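Local atomic coordinates of mandelate racemase/muconate lactonizing enzyme/Enolase superfamily (Rhodobacter sphaeroides, PDB entry 2HZG), a protein that belongs to the enolase superfamily, pairing an N-terminal capping domain with a C-terminal modified TIM barrel, and holds a sodium ion at a carboxylate site. Residues I52-C57 against M94-A99; S68-G73 against A87-N92; F142-Q147 against W168-R173; Q182-R187 against D219-L224; G272-D277 against R297-V302. One frame throughout, in Å; residues are numbered along the deposited sequence.

Contact 1 of 5, residues I52-C57 against M94-A99; sequences IAAFVC and MDLLQA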
# COMPACT_ATOMS: atom_id res chain seq x y z
N ILE A 52 9.36 10.74 -4.19
CA ILE A 52 9.84 12.10 -3.89
C ILE A 52 8.70 12.95 -3.31
O ILE A 52 8.90 13.67 -2.33
CB ILE A 52 10.43 12.82 -5.14
CG1 ILE A 52 11.77 12.17 -5.58
CG2 ILE A 52 10.62 14.32 -4.86
CD1 ILE A 52 12.15 12.50 -7.07
N ALA A 53 7.51 12.87 -3.93
CA ALA A 53 6.33 13.57 -3.40
C ALA A 53 6.00 13.19 -1.96
O ALA A 53 5.71 14.08 -1.14
CB ALA A 53 5.12 13.39 -4.32
N ALA A 54 6.08 11.90 -1.62
CA ALA A 54 5.92 11.43 -0.24
C ALA A 54 6.96 12.05 0.71
O ALA A 54 6.67 12.31 1.87
CB ALA A 54 5.96 9.85 -0.16
N PHE A 55 8.17 12.27 0.21
CA PHE A 55 9.22 12.92 1.02
C PHE A 55 8.97 14.39 1.36
O PHE A 55 9.28 14.83 2.48
CB PHE A 55 10.62 12.78 0.37
CG PHE A 55 11.73 13.01 1.34
CD1 PHE A 55 11.94 12.13 2.39
CD2 PHE A 55 12.54 14.14 1.24
CE1 PHE A 55 12.94 12.35 3.33
CE2 PHE A 55 13.56 14.37 2.18
CZ PHE A 55 13.75 13.49 3.21
N VAL A 56 8.43 15.16 0.41
CA VAL A 56 8.38 16.62 0.54
C VAL A 56 6.99 17.26 0.61
O VAL A 56 6.89 18.46 0.74
CB VAL A 56 9.14 17.33 -0.64
CG1 VAL A 56 10.63 16.86 -0.68
CG2 VAL A 56 8.43 17.07 -2.01
N CYS A 57 5.92 16.46 0.48
CA CYS A 57 4.59 17.04 0.34
C CYS A 57 4.18 17.91 1.53
O CYS A 57 4.61 17.66 2.65
CB CYS A 57 3.53 15.95 0.11
SG CYS A 57 3.48 14.69 1.37
N MET A 94 1.60 7.60 8.45
CA MET A 94 0.69 6.44 8.39
C MET A 94 -0.32 6.50 7.23
O MET A 94 -0.53 5.49 6.54
CB MET A 94 -0.01 6.24 9.73
CG MET A 94 -1.01 5.07 9.77
SD MET A 94 -1.90 5.11 11.35
CE MET A 94 -3.10 6.42 11.12
N ASP A 95 -0.94 7.66 7.01
CA ASP A 95 -2.00 7.80 6.01
C ASP A 95 -1.46 8.17 4.62
O ASP A 95 -2.23 8.46 3.67
CB ASP A 95 -3.04 8.83 6.46
CG ASP A 95 -3.95 8.32 7.58
OD1 ASP A 95 -3.79 7.17 8.05
OD2 ASP A 95 -4.86 9.09 7.99
N LEU A 96 -0.14 8.16 4.51
CA LEU A 96 0.55 8.45 3.26
C LEU A 96 0.96 7.09 2.69
O LEU A 96 1.98 6.52 3.09
CB LEU A 96 1.73 9.40 3.52
CG LEU A 96 2.82 9.70 2.48
CD1 LEU A 96 2.31 9.61 1.04
CD2 LEU A 96 3.51 11.03 2.77
N LEU A 97 0.13 6.56 1.79
CA LEU A 97 0.29 5.17 1.33
C LEU A 97 1.69 4.88 0.76
O LEU A 97 2.26 3.82 1.03
CB LEU A 97 -0.82 4.80 0.33
CG LEU A 97 -0.86 3.37 -0.25
CD1 LEU A 97 -0.80 2.31 0.84
CD2 LEU A 97 -2.12 3.18 -1.18
N GLN A 98 2.23 5.83 -0.00
CA GLN A 98 3.56 5.69 -0.63
C GLN A 98 4.71 5.61 0.38
O GLN A 98 5.82 5.17 0.01
CB GLN A 98 3.81 6.87 -1.58
CG GLN A 98 5.05 6.74 -2.50
CD GLN A 98 4.88 5.71 -3.62
OE1 GLN A 98 3.76 5.32 -3.94
NE2 GLN A 98 5.98 5.29 -4.23
N ALA A 99 4.48 6.01 1.64
CA ALA A 99 5.59 6.20 2.59
C ALA A 99 6.64 5.05 2.69
O ALA A 99 7.83 5.34 2.67
CB ALA A 99 5.08 6.59 3.98
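In the N-terminal capping domain, Ala54, near the end of helix 48-56, puts its methyl against Leu96 and Gln98 of the loop between helices 79-92 and 99-118. Ala54 CB lies 3.8 Å from Leu96 CD1 on one branch and 3.9 Å from Gln98 CB. The other Leu96 branch reaches further along the helix: CD2 comes 3.5 Å from the backbone Ala54 O and 3.9 Å from Cys57 SG. Leu96 was deposited in two conformers, so these approaches hold for one of them. Gln98 meets the methyl with the root of its chain, and its bend at chi2 (72°) takes the amide elsewhere. Leu96 to Ala99 form a type I beta turn, closed by Ala99 N to Leu96 O at 2.9 Å, which leads into helix 99-118 and presents Leu96 and Gln98 to the same methyl. The site also belongs to the dimer interface. The amide of Gln98 is held at both ends: NE2 by Ser51 OG, and OE1 by the backbone N of Gln98 of the second subunit, while Leu96 also packs on Pro50 of that subunit.

Contact 2 of 5, residues S68-G73 against A87-N92; sequences SDSVLG and ALVGYN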
# COMPACT_ATOMS: atom_id res chain seq x y z
N SER A 68 10.02 13.52 5.18
CA SER A 68 11.13 14.37 5.64
C SER A 68 10.97 14.90 7.07
O SER A 68 11.97 15.14 7.75
CB SER A 68 11.28 15.57 4.71
OG SER A 68 10.14 16.40 4.79
N ASP A 69 9.73 15.10 7.50
CA ASP A 69 9.42 15.56 8.88
C ASP A 69 9.93 14.61 9.95
O ASP A 69 10.21 15.03 11.07
CB ASP A 69 7.90 15.72 9.07
CG ASP A 69 7.37 17.06 8.57
OD1 ASP A 69 8.14 17.87 8.02
OD2 ASP A 69 6.16 17.30 8.74
N SER A 70 10.00 13.32 9.63
CA SER A 70 10.42 12.30 10.58
C SER A 70 11.88 11.89 10.42
O SER A 70 12.35 10.99 11.12
CB SER A 70 9.54 11.05 10.42
OG SER A 70 8.19 11.36 10.72
N VAL A 71 12.57 12.52 9.48
CA VAL A 71 13.92 12.11 9.11
C VAL A 71 14.94 13.26 9.28
O VAL A 71 15.94 13.11 9.99
CB VAL A 71 13.96 11.54 7.65
CG1 VAL A 71 15.40 11.15 7.26
CG2 VAL A 71 13.03 10.32 7.50
N LEU A 72 14.70 14.39 8.62
CA LEU A 72 15.61 15.55 8.71
C LEU A 72 15.72 16.02 10.14
O LEU A 72 14.70 16.23 10.80
CB LEU A 72 15.14 16.72 7.83
CG LEU A 72 15.42 16.62 6.33
CD1 LEU A 72 14.92 17.91 5.64
CD2 LEU A 72 16.92 16.41 6.05
N GLY A 73 16.95 16.16 10.62
CA GLY A 73 17.20 16.73 11.96
C GLY A 73 17.20 15.67 13.03
O GLY A 73 17.49 15.95 14.19
N ALA A 87 10.06 3.85 12.79
CA ALA A 87 8.79 3.88 13.56
C ALA A 87 8.12 5.26 13.52
O ALA A 87 6.90 5.36 13.42
CB ALA A 87 9.01 3.43 15.00
N LEU A 88 8.93 6.32 13.58
CA LEU A 88 8.42 7.70 13.49
C LEU A 88 7.75 7.97 12.14
O LEU A 88 6.66 8.51 12.07
CB LEU A 88 9.55 8.73 13.74
CG LEU A 88 9.14 10.16 14.14
CD1 LEU A 88 8.18 10.21 15.34
CD2 LEU A 88 10.40 10.97 14.46
N VAL A 89 8.43 7.60 11.05
CA VAL A 89 7.82 7.67 9.71
C VAL A 89 6.54 6.86 9.67
O VAL A 89 5.54 7.35 9.18
CB VAL A 89 8.79 7.18 8.61
CG1 VAL A 89 8.06 7.05 7.24
CG2 VAL A 89 10.02 8.11 8.51
N GLY A 90 6.57 5.64 10.20
CA GLY A 90 5.40 4.77 10.31
C GLY A 90 4.20 5.43 10.99
O GLY A 90 3.05 5.23 10.59
N TYR A 91 4.47 6.24 12.01
CA TYR A 91 3.41 6.92 12.73
C TYR A 91 2.99 8.21 12.01
O TYR A 91 1.80 8.39 11.69
CB TYR A 91 3.84 7.20 14.18
CG TYR A 91 2.79 7.93 14.99
CD1 TYR A 91 1.73 7.24 15.57
CD2 TYR A 91 2.85 9.31 15.16
CE1 TYR A 91 0.75 7.91 16.31
CE2 TYR A 91 1.88 9.99 15.89
CZ TYR A 91 0.83 9.28 16.46
OH TYR A 91 -0.14 9.95 17.19
N ASN A 92 3.96 9.11 11.78
CA ASN A 92 3.70 10.44 11.22
C ASN A 92 3.22 10.42 9.76
O ASN A 92 2.58 11.37 9.30
CB ASN A 92 4.94 11.34 11.28
CG ASN A 92 5.24 11.86 12.69
OD1 ASN A 92 4.39 11.82 13.57
ND2 ASN A 92 6.47 12.37 12.89
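Ser70 points its side chain into helix 79-92, where Leu88, Val89 and Asn92 line the side it faces. The polar branch goes to Asn92: its ND2 donates to Ser70 OG over 2.9 Å with an N-H...O angle of 149°, and OG stands slightly off the amide plane, 18° out of it, so the bond is sound but neither straight nor flat. The amide reaches the hydroxyl because chi1 of Asn92 (-75°) sets CG beside the backbone N. Asn92 CB also lies 3.3 Å from Ser70 OG, so that oxygen rests against the base of the side chain as well as its amide. Ser70 OG is 3.5 Å from Leu88 O, a weak approach that does not settle where the hydroxyl proton goes. Around this polar pair the carbons close in. Ser70 CB is 3.5 Å from Val89 CG2, while Leu88 comes in beside it, with CG 3.7 Å from Ser70 OG and CD2 near the backbone carbonyl of Ser70. Val71 meets the same valine, CG2 to CG2 of Val89 at 3.9 Å, the two side chains crossing at a slant. The segment 68-73, the end of a 3-10 segment and the loop after it, thus meets helix 79-92 through Ser70 and Val71 within the capping domain. Beyond it, Val71 continues onto Ile5 and Val8 of strand 5-14 and onto Ile106 of helix 99-118, and Val89 packs on Leu103 of that same helix.

Contact 3 of 5, residues F142-Q147 against W168-R173; sequences FGDTPQ and WGPIGR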
# COMPACT_ATOMS: atom_id res chain seq x y z
N PHE A 142 11.50 -13.77 -19.52
CA PHE A 142 11.10 -14.56 -20.68
C PHE A 142 11.23 -13.74 -21.97
O PHE A 142 10.80 -12.58 -22.01
CB PHE A 142 9.64 -15.03 -20.56
CG PHE A 142 9.47 -16.24 -19.68
CD1 PHE A 142 9.86 -17.50 -20.14
CD2 PHE A 142 8.89 -16.12 -18.41
CE1 PHE A 142 9.72 -18.62 -19.35
CE2 PHE A 142 8.71 -17.24 -17.61
CZ PHE A 142 9.14 -18.50 -18.08
N GLY A 143 11.81 -14.34 -23.01
CA GLY A 143 11.81 -13.75 -24.34
C GLY A 143 10.41 -13.73 -24.90
O GLY A 143 9.52 -14.43 -24.41
N ASP A 144 10.19 -12.92 -25.93
CA ASP A 144 8.90 -12.83 -26.59
C ASP A 144 8.56 -14.11 -27.36
O ASP A 144 7.39 -14.36 -27.67
CB ASP A 144 8.83 -11.60 -27.51
CG ASP A 144 8.86 -10.28 -26.72
OD1 ASP A 144 8.78 -10.31 -25.46
OD2 ASP A 144 8.96 -9.20 -27.36
N THR A 145 9.57 -14.93 -27.66
CA THR A 145 9.34 -16.22 -28.32
C THR A 145 10.11 -17.24 -27.50
O THR A 145 11.04 -16.87 -26.77
CB THR A 145 9.86 -16.24 -29.79
OG1 THR A 145 11.27 -16.01 -29.78
CG2 THR A 145 9.18 -15.16 -30.65
N PRO A 146 9.71 -18.52 -27.59
CA PRO A 146 10.45 -19.56 -26.90
C PRO A 146 11.94 -19.67 -27.27
O PRO A 146 12.75 -19.97 -26.38
CB PRO A 146 9.69 -20.83 -27.30
CG PRO A 146 8.30 -20.36 -27.50
CD PRO A 146 8.50 -19.07 -28.23
N GLN A 147 12.30 -19.48 -28.54
CA GLN A 147 13.70 -19.58 -28.91
C GLN A 147 14.56 -18.49 -28.20
O GLN A 147 15.67 -18.77 -27.75
CB GLN A 147 13.90 -19.49 -30.43
CG GLN A 147 15.35 -19.76 -30.85
CD GLN A 147 15.73 -21.21 -30.66
OE1 GLN A 147 14.87 -22.11 -30.79
NE2 GLN A 147 17.01 -21.47 -30.34
N TRP A 168 7.87 -12.96 -16.18
CA TRP A 168 7.16 -11.93 -16.94
C TRP A 168 7.25 -12.17 -18.46
O TRP A 168 7.08 -13.31 -18.93
CB TRP A 168 7.67 -10.53 -16.57
CG TRP A 168 7.65 -10.20 -15.08
CD1 TRP A 168 8.62 -10.50 -14.14
CD2 TRP A 168 6.63 -9.48 -14.37
NE1 TRP A 168 8.25 -10.02 -12.91
CE2 TRP A 168 7.04 -9.38 -13.02
CE3 TRP A 168 5.42 -8.89 -14.75
CZ2 TRP A 168 6.27 -8.73 -12.04
CZ3 TRP A 168 4.66 -8.23 -13.77
CH2 TRP A 168 5.09 -8.16 -12.44
N GLY A 169 7.51 -11.12 -19.23
CA GLY A 169 7.39 -11.21 -20.69
C GLY A 169 5.97 -11.70 -21.00
O GLY A 169 5.00 -11.21 -20.41
N PRO A 170 5.83 -12.66 -21.94
CA PRO A 170 4.48 -13.15 -22.26
C PRO A 170 3.90 -14.24 -21.36
O PRO A 170 2.80 -14.74 -21.64
CB PRO A 170 4.64 -13.70 -23.68
CG PRO A 170 6.08 -14.13 -23.77
CD PRO A 170 6.88 -13.28 -22.78
N ILE A 171 4.62 -14.63 -20.30
CA ILE A 171 4.21 -15.79 -19.54
C ILE A 171 2.81 -15.54 -18.92
O ILE A 171 2.51 -14.43 -18.48
CB ILE A 171 5.28 -16.23 -18.48
CG1 ILE A 171 5.22 -17.75 -18.21
CG2 ILE A 171 5.24 -15.34 -17.22
CD1 ILE A 171 5.67 -18.62 -19.45
N GLY A 172 1.96 -16.57 -18.98
CA GLY A 172 0.62 -16.54 -18.42
C GLY A 172 -0.37 -15.62 -19.11
O GLY A 172 -1.51 -15.57 -18.69
N ARG A 173 0.06 -14.91 -20.15
CA ARG A 173 -0.81 -13.92 -20.82
C ARG A 173 -1.83 -14.55 -21.77
O ARG A 173 -2.85 -13.93 -22.09
CB ARG A 173 0.02 -12.88 -21.58
CG ARG A 173 0.94 -12.05 -20.68
CD ARG A 173 1.44 -10.79 -21.35
NE ARG A 173 0.45 -9.72 -21.26
CZ ARG A 173 0.30 -8.92 -20.21
NH1 ARG A 173 1.08 -9.05 -19.14
NH2 ARG A 173 -0.63 -7.97 -20.22
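Phe142 can be traced outward from its CB, which lies 3.5 Å from the backbone Trp168 O and 4.0 Å from Pro170 CD. Next, on the side of the ring turned to the loop 168-173, CD2 approaches Trp168 O to 3.4 Å. That oxygen comes in obliquely, whereas Trp168 N lies in the ring plane, at the edge. Beyond, the contact across the segments is with Ile171: CE2 is 3.6 Å from Ile171 CG1, and CZ, at the tip, is 3.7 Å from Ile171 CD1. The methyl CD1 sits over one face, 3.9 Å from the ring centroid and 18° off the normal, a CH-pi contact somewhat displaced toward the rim. Ile171 reaches over the face because its CG1 is anti to the backbone N (chi1 -151°), which carries the longer branch across the ring. The neighbouring carbonyl makes a separate contact, Gly143 O lying 3.3 Å from Pro170 CD. Trp168 to Ile171 form a type II' beta turn, with Ile171 N bonded to Trp168 O, so the carbonyl beside the phenyl ring is also the one that closes the turn and fixes Ile171 above it. The ring also meets that of Phe166, the planes at about 30°. A sodium ion lies about 4 Å from the Trp168 side chain (nearest atoms). Phe142 directly follows strand 135-141, and the turn directly follows strand 163-167. Two successive beta-alpha loops therefore meet at the C-terminal ends of barrel strands, the end at which TIM barrels of the enolase superfamily carry their active sites.

Contact 4 of 5, residues Q182-R187 against D219-L224; sequences QIMAAR and DAAGVL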
# COMPACT_ATOMS: atom_id res chain seq x y z
N GLN A 182 7.41 -21.92 -23.72
CA GLN A 182 8.38 -21.03 -23.06
C GLN A 182 9.18 -21.74 -21.98
O GLN A 182 10.40 -21.62 -21.92
CB GLN A 182 7.64 -19.82 -22.46
CG GLN A 182 7.18 -18.80 -23.48
CD GLN A 182 8.33 -17.89 -23.96
OE1 GLN A 182 9.48 -18.08 -23.59
NE2 GLN A 182 8.00 -16.91 -24.77
N ILE A 183 8.48 -22.47 -21.12
CA ILE A 183 9.08 -23.12 -19.96
C ILE A 183 9.98 -24.27 -20.39
O ILE A 183 11.08 -24.45 -19.86
CB ILE A 183 7.97 -23.56 -18.95
CG1 ILE A 183 7.30 -22.32 -18.32
CG2 ILE A 183 8.52 -24.47 -17.87
CD1 ILE A 183 5.94 -22.58 -17.63
N MET A 184 9.51 -25.05 -21.37
CA MET A 184 10.32 -26.13 -21.95
C MET A 184 11.57 -25.62 -22.66
O MET A 184 12.62 -26.24 -22.56
CB MET A 184 9.47 -26.98 -22.90
CG MET A 184 8.38 -27.79 -22.19
SD MET A 184 9.06 -28.84 -20.88
CE MET A 184 7.65 -28.86 -19.76
N ALA A 185 11.44 -24.49 -23.34
CA ALA A 185 12.59 -23.83 -23.99
C ALA A 185 13.62 -23.34 -22.95
O ALA A 185 14.82 -23.54 -23.14
CB ALA A 185 12.12 -22.68 -24.88
N ALA A 186 13.14 -22.77 -21.84
CA ALA A 186 14.02 -22.46 -20.69
C ALA A 186 14.78 -23.70 -20.19
O ALA A 186 16.01 -23.67 -20.01
CB ALA A 186 13.22 -21.82 -19.55
N ARG A 187 14.06 -24.80 -19.97
CA ARG A 187 14.68 -26.05 -19.57
C ARG A 187 15.68 -26.54 -20.64
O ARG A 187 16.77 -27.00 -20.31
CB ARG A 187 13.63 -27.12 -19.26
CG ARG A 187 14.17 -28.52 -18.89
CD ARG A 187 15.26 -28.51 -17.81
NE ARG A 187 14.72 -28.28 -16.47
CZ ARG A 187 15.46 -28.02 -15.39
NH1 ARG A 187 16.79 -27.95 -15.47
NH2 ARG A 187 14.86 -27.83 -14.22
N ASP A 219 5.96 -28.96 -13.51
CA ASP A 219 6.54 -30.19 -12.95
C ASP A 219 7.30 -30.99 -14.02
O ASP A 219 8.36 -31.53 -13.74
CB ASP A 219 5.49 -31.06 -12.24
CG ASP A 219 5.20 -30.59 -10.80
OD1 ASP A 219 5.87 -29.65 -10.28
OD2 ASP A 219 4.26 -31.16 -10.18
N ALA A 220 6.78 -31.02 -15.25
CA ALA A 220 7.45 -31.72 -16.36
C ALA A 220 8.83 -31.09 -16.66
O ALA A 220 9.77 -31.80 -17.00
CB ALA A 220 6.55 -31.74 -17.62
N ALA A 221 8.93 -29.77 -16.52
CA ALA A 221 10.19 -29.05 -16.70
C ALA A 221 11.07 -29.05 -15.44
O ALA A 221 12.15 -28.48 -15.45
CB ALA A 221 9.92 -27.62 -17.15
N GLY A 222 10.59 -29.68 -14.38
CA GLY A 222 11.34 -29.82 -13.12
C GLY A 222 11.56 -28.47 -12.43
O GLY A 222 12.59 -28.27 -11.78
N VAL A 223 10.60 -27.57 -12.58
CA VAL A 223 10.69 -26.22 -11.99
C VAL A 223 10.65 -26.26 -10.45
O VAL A 223 9.81 -26.94 -9.83
CB VAL A 223 9.62 -25.28 -12.59
CG1 VAL A 223 9.65 -23.88 -11.92
CG2 VAL A 223 9.82 -25.13 -14.10
N LEU A 224 11.59 -25.54 -9.84
CA LEU A 224 11.70 -25.49 -8.38
C LEU A 224 10.55 -24.71 -7.71
O LEU A 224 9.97 -25.17 -6.73
CB LEU A 224 13.07 -24.90 -7.98
CG LEU A 224 13.37 -24.66 -6.49
CD1 LEU A 224 13.45 -25.99 -5.73
CD2 LEU A 224 14.65 -23.83 -6.30
O HOH W 1 14.82 -26.97 -11.28
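Ala221 CB is the apolar centre of a junction between two outer helices of the TIM barrel, 176-190 and 215-220. Ile183 CG2 touches Ala221 CB at 3.5 Å and reaches Val223 CG2 at 4.0 Å, the isoleucine and valine side chains crossing at about a right angle. Met184 CE lies 3.7 Å from the same Ala221 CB. The methionine, bent at chi2 and chi3, also brings CE 3.8 Å from Ala220 CB. Gly222, just past the last turn of helix 215-220, has a positive phi (66°) and forms a Schellman motif, which turns the chain back toward the barrel strand. At the polar edge, Arg187 grips Ala221 O side-on with two nitrogens: NE donates over 2.8 Å and NH2 over 3.0 Å, the NE bond being the straighter (156° against 137°). The oxygen stays close to the guanidinium plane for both, which holds the group's rotation, and NH1 bonds to Gly191 O and Gly194 O, so the side chain also ties the helix end to the loop before strand 195-199. Beside the guanidinium a water donates to Gly222 O over 2.6 Å and weakly accepts from Arg187 NH2.

Contact 5 of 5, residues G272-D277 against R297-V302; sequences GFIQID and RGITYV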
# COMPACT_ATOMS: atom_id res chain seq x y z
N GLY A 272 6.63 -21.78 -0.02
CA GLY A 272 7.87 -22.42 0.37
C GLY A 272 9.07 -21.49 0.40
O GLY A 272 10.08 -21.82 1.01
N PHE A 273 8.96 -20.34 -0.27
CA PHE A 273 10.05 -19.36 -0.36
C PHE A 273 9.48 -17.97 -0.14
O PHE A 273 8.56 -17.57 -0.83
CB PHE A 273 10.75 -19.40 -1.75
CG PHE A 273 11.37 -20.74 -2.08
CD1 PHE A 273 12.73 -20.99 -1.80
CD2 PHE A 273 10.61 -21.77 -2.64
CE1 PHE A 273 13.31 -22.23 -2.09
CE2 PHE A 273 11.17 -23.03 -2.93
CZ PHE A 273 12.52 -23.26 -2.65
N ILE A 274 10.04 -17.25 0.83
CA ILE A 274 9.68 -15.84 1.03
C ILE A 274 10.80 -14.99 0.42
O ILE A 274 11.98 -15.26 0.63
CB ILE A 274 9.40 -15.51 2.54
CG1 ILE A 274 8.89 -14.07 2.73
CG2 ILE A 274 10.66 -15.73 3.42
CD1 ILE A 274 7.42 -13.84 2.32
N GLN A 275 10.40 -14.01 -0.38
CA GLN A 275 11.33 -13.25 -1.19
C GLN A 275 11.10 -11.78 -0.91
O GLN A 275 10.00 -11.26 -1.11
CB GLN A 275 11.14 -13.54 -2.68
CG GLN A 275 11.14 -15.04 -3.01
CD GLN A 275 10.66 -15.32 -4.42
OE1 GLN A 275 9.55 -14.94 -4.80
NE2 GLN A 275 11.49 -16.01 -5.19
N ILE A 276 12.15 -11.12 -0.45
CA ILE A 276 11.97 -9.77 0.10
C ILE A 276 12.87 -8.77 -0.60
O ILE A 276 14.06 -8.99 -0.78
CB ILE A 276 12.24 -9.74 1.63
CG1 ILE A 276 11.29 -10.70 2.37
CG2 ILE A 276 12.23 -8.28 2.16
CD1 ILE A 276 9.81 -10.32 2.31
N ASP A 277 12.26 -7.65 -0.99
CA ASP A 277 12.97 -6.54 -1.56
C ASP A 277 13.16 -5.47 -0.48
O ASP A 277 12.20 -4.86 -0.05
CB ASP A 277 12.17 -5.97 -2.74
CG ASP A 277 13.02 -5.09 -3.63
OD1 ASP A 277 13.67 -4.18 -3.11
OD2 ASP A 277 13.05 -5.30 -4.85
N ARG A 297 9.86 -20.34 11.18
CA ARG A 297 8.93 -21.16 10.41
C ARG A 297 9.58 -22.22 9.53
O ARG A 297 8.89 -23.05 8.96
CB ARG A 297 8.07 -20.27 9.51
CG ARG A 297 6.98 -19.55 10.23
CD ARG A 297 6.71 -18.20 9.58
NE ARG A 297 5.65 -17.48 10.27
CZ ARG A 297 5.81 -16.74 11.36
NH1 ARG A 297 4.76 -16.17 11.92
NH2 ARG A 297 7.01 -16.58 11.92
N GLY A 298 10.90 -22.16 9.37
CA GLY A 298 11.59 -23.11 8.52
C GLY A 298 11.29 -22.86 7.05
O GLY A 298 11.36 -23.77 6.23
N ILE A 299 10.97 -21.61 6.73
CA ILE A 299 10.75 -21.17 5.35
C ILE A 299 12.03 -20.52 4.81
O ILE A 299 12.62 -19.66 5.45
CB ILE A 299 9.52 -20.21 5.25
CG1 ILE A 299 8.24 -20.96 5.66
CG2 ILE A 299 9.39 -19.62 3.81
CD1 ILE A 299 7.02 -20.08 5.87
N THR A 300 12.46 -20.96 3.63
CA THR A 300 13.62 -20.38 2.96
C THR A 300 13.40 -18.91 2.59
O THR A 300 12.41 -18.56 1.96
CB THR A 300 13.99 -21.17 1.69
OG1 THR A 300 14.18 -22.55 2.02
CG2 THR A 300 15.30 -20.60 1.05
N TYR A 301 14.35 -18.08 3.02
CA TYR A 301 14.36 -16.66 2.70
C TYR A 301 15.28 -16.41 1.50
O TYR A 301 16.36 -16.97 1.42
CB TYR A 301 14.83 -15.87 3.92
CG TYR A 301 14.85 -14.38 3.76
CD1 TYR A 301 13.88 -13.57 4.39
CD2 TYR A 301 15.88 -13.74 3.04
CE1 TYR A 301 13.92 -12.18 4.26
CE2 TYR A 301 15.92 -12.36 2.90
CZ TYR A 301 14.94 -11.59 3.51
OH TYR A 301 14.99 -10.23 3.38
N VAL A 302 14.83 -15.58 0.56
CA VAL A 302 15.63 -15.20 -0.60
C VAL A 302 15.43 -13.71 -0.78
O VAL A 302 14.35 -13.19 -0.49
CB VAL A 302 15.19 -15.95 -1.92
CG1 VAL A 302 16.31 -15.88 -2.97
CG2 VAL A 302 14.79 -17.43 -1.68
O HOH W 2 11.07 -23.49 2.75
O HOH W 3 16.16 -9.30 1.25
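Val302 O is met twice by segment 272-277: Ile276 N donates to it over 3.0 Å, and the CA-H of Gln275 approaches it with CA at 3.1 Å. Two further backbone bonds, Ile274 N to Thr300 O and Val302 N to Ile274 O, both 2.9 Å, alternate with it, giving the regular pattern of parallel strands whose directions differ by 25°. At one end a water bridges Gly272 O and Thr300 N, prolonging the pairing where the direct bonds stop. Side chains then separate onto two faces. On the face with Phe273, Gln275, Thr300 and Val302, Phe273 and Thr300 lie side by side, CD1 to CB 3.7 Å, and Phe273 CD1 also nears Val302 CG2. On the opposite face, Ile276 and Tyr301 cross at about a right angle, with Ile276 CG1 3.6 Å from Tyr301 CE1 and the phenol oxygen close to Ile276 CB. Tyr301 extends along the neighbouring strand because CG is anti to the backbone N (chi1 -178°). Its OH donates over 2.6 Å to a water that in turn donates to Ile276 O, so the phenol is tied to the strand beside it. These are adjacent strands of the TIM barrel, linked through helices 278-281 and 284-297. Gln275 also bonds weakly to Glu227, a sodium ligand, while Phe273 leans on strand 249-252; on the other face Ile274 packs against Met266 of helix 259-268 and Val290 of helix 284-297, and Tyr301 against Ala287 and Ala291.

Contacts 1 and 2 lie in the capping domain, 3 to 5 in the barrel. Contact 2 is nested in the loop closed by contact 1, touching it where Phe55 O meets Ser68 N at 3.1 Å. Contacts 3 and 4 meet where Gln182 NE2 lies 2.9 Å from Gly143 O; contact 4 reaches contact 5 through Leu224 CG and Phe273 CZ, 4.2 Å apart. The first pair's centres lie 41 and 46 Å from that of contact 4. The sodium site of Asp199, Glu227 and Glu254 lies at or just past C-terminal strand ends between those of contacts 3 and 5; a sodium ion is about 6 Å from the Gln275 side chain. Contacts 1 and 3 both touch the second subunit.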